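Local coordinates for ALBA-Domain Protein (Trypanosoma brucei, PDB 7DL8), which probably binds RNA through its single Alba domain, at residues I70-Q75 / D86-V91; V40-L45 / I90-A95. All coordinates share one frame; numbering follows the deposited sequence.

In the fold
Two neighbouring strand pairs of one sheet illustrate how a central strand serves two partners at once. Strand 84-94 runs antiparallel to strand 65-76 in contact 1 and antiparallel to strand 39-45 in contact 2; the two contacts share Ile-90 and Val-91, and their centres lie about 11 Å apart. They are joined directly where Ile-88 N, 3.2 Å from Ala-44 O, makes a probable hydrogen bond. Contact 2 is buried, its centre about 9 Å from that of the chain, and no other chain of the assembly touches it, whereas contact 1 lies about 17 Å out and is partly covered by a second subunit.

Contact 1 (I70-Q75 / D86-V91); sequences ITTSRQ and DKIEIV
Thr-71 and Ser-73 pair with Glu-89 and Lys-87 in an antiparallel ladder whose backbone bonds come in two reciprocal couples. Thr-71 N reaches Glu-89 O at 3.0 Å and Glu-89 N returns to Thr-71 O; Ser-73 and Lys-87 repeat the exchange. Between these couples, Thr-72 CA makes a CA-H...O contact with Lys-87 O at 3.2 Å.

Arg-74 NE forms a salt bridge with Asp-86 OD1 at 2.7 Å, on the syn side. The bond tilts about 20° from both planes, so the groups lie nearly parallel (9°) but slightly stepped. A bend at chi3 (-113°) turns the guanidinium edge to the acid.

Apolar contact gathers at the other end: Ile-70 lies alongside Ile-88 and Ile-90, its CG1 3.9 Å from Ile-90 CG1 and its CG2 4.0 Å from Ile-88 CG1.

Lys-87 shares a face with Thr-71, Ser-73 and Glu-89, and the extended Gln-75 chain crosses it obliquely, NE2 in van der Waals contact with Lys-87 CD.

The two strands form a beta hairpin, with 65-76 outermost within this chain and 39-45 flanking 84-94. Helix 49-61 covers Ile-88 and Ile-90; the second subunit packs its Ile-70 on Ile-70, and Thr-72 OG1 is hydrogen-bonded to its Glu-57.

Contact 2 (V40-L45 / I90-A95); sequences VYVSAL and IVVTKA
The ring of Tyr-41 and the side chain of Val-91 lie side by side and point the same way from a non-hydrogen-bonded pair. The tyrosine torsion chi1 (-69°) brings the ring beside the valine with a face turned to it, Val-91 CG1 over the centre and CG2 over the CD2-CE2 side, where Val-91 CG2 is 3.5 Å from Tyr-41 CE2. The hydroxyl is hydrogen-bonded to Glu-39.

On the opposite face, Val-40, Val-42, Ile-90 and Val-92 form an aliphatic patch. Val-92 CG2, placed between its own backbone N and carbonyl carbon, approaches Val-40 CB at 3.9 Å. Val-42 and Ile-90 meet more loosely, CB to CB at 4.5 Å.

Four backbone bonds set this register. Val-40 and Val-92 exchange two, each 3.0 Å between N and O, and Val-42 and Ile-90 exchange two shorter ones; the bond from Ile-90 N to Val-42 O is nearly straight at the hydrogen (179°).

Helix 22-34 rests on Val-40 and Val-92 through Thr-29, and strand 13-16 borders strand 39-45 on its other edge. The chain order beta-alpha-beta-alpha-beta-beta, folded into a mixed sheet of order 1-2-4-3, is that of the Alba domain, with 39-45 and 84-94 as its inner strands.

Contact 1 (I70-Q75 / D86-V91)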
loop_
_atom_site.group_PDB
_atom_site.type_symbol
_atom_site.label_atom_id
_atom_site.label_comp_id
_atom_site.label_asym_id
_atom_site.label_seq_id
_atom_site.Cartn_x
_atom_site.Cartn_y
_atom_site.Cartn_z
ATOM N N ILE A 70 17.369 10.441 6.400
ATOM C CA ILE A 70 16.388 9.924 5.452
ATOM C C ILE A 70 16.639 10.605 4.115
ATOM O O ILE A 70 16.645 11.840 4.038
ATOM C CB ILE A 70 14.940 10.163 5.914
ATOM C CG1 ILE A 70 14.712 9.589 7.312
ATOM C CG2 ILE A 70 13.962 9.548 4.926
ATOM C CD1 ILE A 70 13.307 9.804 7.836
ATOM N N THR A 71 16.850 9.809 3.069
ATOM C CA THR A 71 17.047 10.325 1.722
ATOM C C THR A 71 16.126 9.604 0.750
ATOM O O THR A 71 15.784 8.434 0.943
ATOM C CB THR A 71 18.504 10.172 1.248
ATOM O OG1 THR A 71 18.804 8.784 1.049
ATOM C CG2 THR A 71 19.472 10.761 2.263
ATOM N N THR A 72 15.722 10.321 -0.295
ATOM C CA THR A 72 14.950 9.759 -1.392
ATOM C C THR A 72 15.751 9.864 -2.683
ATOM O O THR A 72 16.555 10.783 -2.859
ATOM C CB THR A 72 13.598 10.470 -1.555
ATOM O OG1 THR A 72 13.816 11.854 -1.856
ATOM C CG2 THR A 72 12.779 10.354 -0.277
ATOM N N SER A 73 15.523 8.913 -3.585
ATOM C CA SER A 73 16.241 8.870 -4.851
ATOM C C SER A 73 15.356 8.206 -5.897
ATOM O O SER A 73 14.273 7.697 -5.594
ATOM C CB SER A 73 17.576 8.129 -4.711
ATOM O OG SER A 73 17.385 6.725 -4.711
ATOM N N ARG A 74 15.831 8.216 -7.143
ATOM C CA ARG A 74 15.097 7.644 -8.265
ATOM C C ARG A 74 16.039 6.798 -9.109
ATOM O O ARG A 74 17.081 7.285 -9.560
ATOM C CB ARG A 74 14.463 8.745 -9.119
ATOM C CG ARG A 74 13.458 8.244 -10.138
ATOM C CD ARG A 74 12.637 9.390 -10.702
ATOM N NE ARG A 74 11.239 9.306 -10.292
ATOM C CZ ARG A 74 10.259 10.027 -10.824
ATOM N NH1 ARG A 74 10.522 10.896 -11.791
ATOM N NH2 ARG A 74 9.016 9.883 -10.388
ATOM N N GLN A 75 15.671 5.536 -9.314
ATOM C CA GLN A 75 16.403 4.595 -10.151
ATOM C C GLN A 75 15.486 4.052 -11.241
ATOM O O GLN A 75 14.272 4.266 -11.231
ATOM C CB GLN A 75 16.986 3.446 -9.318
ATOM C CG GLN A 75 15.969 2.720 -8.457
ATOM C CD GLN A 75 16.602 1.639 -7.602
ATOM O OE1 GLN A 75 16.400 0.447 -7.837
ATOM N NE2 GLN A 75 17.377 2.051 -6.606
ATOM N N ASP A 86 11.132 4.935 -7.551
ATOM C CA ASP A 86 11.560 5.789 -6.453
ATOM C C ASP A 86 11.934 4.949 -5.238
ATOM O O ASP A 86 11.419 3.847 -5.034
ATOM C CB ASP A 86 10.465 6.789 -6.090
ATOM C CG ASP A 86 10.229 7.809 -7.184
ATOM O OD1 ASP A 86 11.221 8.325 -7.743
ATOM O OD2 ASP A 86 9.054 8.084 -7.498
ATOM N N LYS A 87 12.843 5.488 -4.429
ATOM C CA LYS A 87 13.442 4.749 -3.328
ATOM C C LYS A 87 13.618 5.649 -2.114
ATOM O O LYS A 87 14.001 6.814 -2.247
ATOM C CB LYS A 87 14.792 4.162 -3.761
ATOM C CG LYS A 87 15.697 3.709 -2.633
ATOM C CD LYS A 87 17.015 3.201 -3.191
ATOM C CE LYS A 87 17.963 2.770 -2.088
ATOM N NZ LYS A 87 19.339 2.534 -2.611
ATOM N N ILE A 88 13.334 5.101 -0.935
ATOM C CA ILE A 88 13.596 5.769 0.334
ATOM C C ILE A 88 14.675 4.984 1.066
ATOM O O ILE A 88 14.819 3.771 0.879
ATOM C CB ILE A 88 12.320 5.901 1.196
ATOM C CG1 ILE A 88 12.500 6.974 2.273
ATOM C CG2 ILE A 88 11.949 4.566 1.831
ATOM C CD1 ILE A 88 11.235 7.284 3.045
ATOM N N GLU A 89 15.459 5.687 1.882
ATOM C CA GLU A 89 16.530 5.066 2.658
ATOM C C GLU A 89 16.616 5.757 4.012
ATOM O O GLU A 89 16.941 6.946 4.083
ATOM C CB GLU A 89 17.869 5.140 1.925
ATOM C CG GLU A 89 19.003 4.439 2.656
ATOM C CD GLU A 89 20.324 4.534 1.919
ATOM O OE1 GLU A 89 20.966 5.604 1.983
ATOM O OE2 GLU A 89 20.720 3.537 1.279
ATOM N N ILE A 90 16.320 5.016 5.077
ATOM C CA ILE A 90 16.369 5.524 6.443
ATOM C C ILE A 90 17.556 4.890 7.153
ATOM O O ILE A 90 17.687 3.660 7.183
ATOM C CB ILE A 90 15.059 5.236 7.198
ATOM C CG1 ILE A 90 13.870 5.841 6.450
ATOM C CG2 ILE A 90 15.134 5.774 8.619
ATOM C CD1 ILE A 90 12.678 4.915 6.346
ATOM N N VAL A 91 18.420 5.727 7.719
ATOM C CA VAL A 91 19.578 5.273 8.480
ATOM C C VAL A 91 19.229 5.363 9.959
ATOM O O VAL A 91 18.919 6.447 10.467
ATOM C CB VAL A 91 20.826 6.109 8.158
ATOM C CG1 VAL A 91 22.033 5.578 8.919
ATOM C CG2 VAL A 91 21.089 6.116 6.660
#

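Contact 2 (V40-L45 / I90-A95)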
loop_
_atom_site.group_PDB
_atom_site.type_symbol
_atom_site.label_atom_id
_atom_site.label_comp_id
_atom_site.label_asym_id
_atom_site.label_seq_id
_atom_site.Cartn_x
_atom_site.Cartn_y
_atom_site.Cartn_z
ATOM N N VAL A 40 22.107 0.827 10.533
ATOM C CA VAL A 40 21.395 -0.038 9.600
ATOM C C VAL A 40 20.667 0.844 8.595
ATOM O O VAL A 40 20.009 1.818 8.978
ATOM C CB VAL A 40 20.413 -0.974 10.328
ATOM C CG1 VAL A 40 19.538 -1.713 9.325
ATOM C CG2 VAL A 40 21.169 -1.957 11.208
ATOM N N TYR A 41 20.786 0.502 7.313
ATOM C CA TYR A 41 20.140 1.240 6.231
ATOM C C TYR A 41 18.839 0.533 5.866
ATOM O O TYR A 41 18.860 -0.539 5.251
ATOM C CB TYR A 41 21.063 1.346 5.017
ATOM C CG TYR A 41 22.268 2.242 5.212
ATOM C CD1 TYR A 41 23.334 1.842 6.007
ATOM C CD2 TYR A 41 22.346 3.481 4.589
ATOM C CE1 TYR A 41 24.438 2.656 6.186
ATOM C CE2 TYR A 41 23.448 4.301 4.760
ATOM C CZ TYR A 41 24.490 3.883 5.560
ATOM O OH TYR A 41 25.589 4.692 5.735
ATOM N N VAL A 42 17.711 1.128 6.246
ATOM C CA VAL A 42 16.389 0.583 5.954
ATOM C C VAL A 42 15.857 1.281 4.709
ATOM O O VAL A 42 15.623 2.497 4.722
ATOM C CB VAL A 42 15.432 0.758 7.143
ATOM C CG1 VAL A 42 14.089 0.110 6.844
ATOM C CG2 VAL A 42 16.043 0.172 8.407
ATOM N N SER A 43 15.671 0.521 3.632
ATOM C CA SER A 43 15.290 1.074 2.342
ATOM C C SER A 43 14.161 0.257 1.723
ATOM O O SER A 43 13.913 -0.890 2.105
ATOM C CB SER A 43 16.489 1.128 1.385
ATOM O OG SER A 43 17.084 -0.150 1.244
ATOM N N ALA A 44 13.488 0.861 0.744
ATOM C CA ALA A 44 12.416 0.191 0.017
ATOM C C ALA A 44 12.175 0.913 -1.301
ATOM O O ALA A 44 12.576 2.064 -1.484
ATOM C CB ALA A 44 11.125 0.131 0.840
ATOM N N LEU A 45 11.505 0.217 -2.217
ATOM C CA LEU A 45 11.239 0.720 -3.557
ATOM C C LEU A 45 9.744 0.900 -3.782
ATOM O O LEU A 45 8.939 0.069 -3.352
ATOM C CB LEU A 45 11.782 -0.239 -4.620
ATOM C CG LEU A 45 13.259 -0.623 -4.617
ATOM C CD1 LEU A 45 13.506 -1.585 -5.765
ATOM C CD2 LEU A 45 14.163 0.591 -4.734
ATOM N N ILE A 90 16.320 5.016 5.077
ATOM C CA ILE A 90 16.369 5.524 6.443
ATOM C C ILE A 90 17.556 4.890 7.153
ATOM O O ILE A 90 17.687 3.660 7.183
ATOM C CB ILE A 90 15.059 5.236 7.198
ATOM C CG1 ILE A 90 13.870 5.841 6.450
ATOM C CG2 ILE A 90 15.134 5.774 8.619
ATOM C CD1 ILE A 90 12.678 4.915 6.346
ATOM N N VAL A 91 18.420 5.727 7.719
ATOM C CA VAL A 91 19.578 5.273 8.480
ATOM C C VAL A 91 19.229 5.363 9.959
ATOM O O VAL A 91 18.919 6.447 10.467
ATOM C CB VAL A 91 20.826 6.109 8.158
ATOM C CG1 VAL A 91 22.033 5.578 8.919
ATOM C CG2 VAL A 91 21.089 6.116 6.660
ATOM N N VAL A 92 19.280 4.228 10.653
ATOM C CA VAL A 92 18.957 4.162 12.071
ATOM C C VAL A 92 20.191 3.714 12.841
ATOM O O VAL A 92 20.985 2.904 12.352
ATOM C CB VAL A 92 17.766 3.215 12.342
ATOM C CG1 VAL A 92 16.536 3.682 11.580
ATOM C CG2 VAL A 92 18.116 1.780 11.964
ATOM N N THR A 93 20.357 4.266 14.040
ATOM C CA THR A 93 21.404 3.870 14.969
ATOM C C THR A 93 20.763 3.513 16.302
ATOM O O THR A 93 19.562 3.705 16.508
ATOM C CB THR A 93 22.453 4.975 15.161
ATOM O OG1 THR A 93 21.879 6.061 15.898
ATOM C CG2 THR A 93 22.953 5.484 13.816
ATOM N N LYS A 94 21.577 2.985 17.212
ATOM C CA LYS A 94 21.076 2.615 18.529
ATOM C C LYS A 94 20.579 3.839 19.283
ATOM O O LYS A 94 21.192 4.910 19.241
ATOM C CB LYS A 94 22.173 1.936 19.348
ATOM C CG LYS A 94 22.336 0.450 19.124
ATOM C CD LYS A 94 23.440 -0.080 20.024
ATOM C CE LYS A 94 24.116 -1.288 19.421
ATOM N NZ LYS A 94 24.995 -0.912 18.275
ATOM N N ALA A 95 19.462 3.674 19.982
ATOM C CA ALA A 95 18.990 4.692 20.904
ATOM C C ALA A 95 19.612 4.452 22.274
ATOM O O ALA A 95 20.257 3.430 22.520
ATOM C CB ALA A 95 17.465 4.681 20.989
#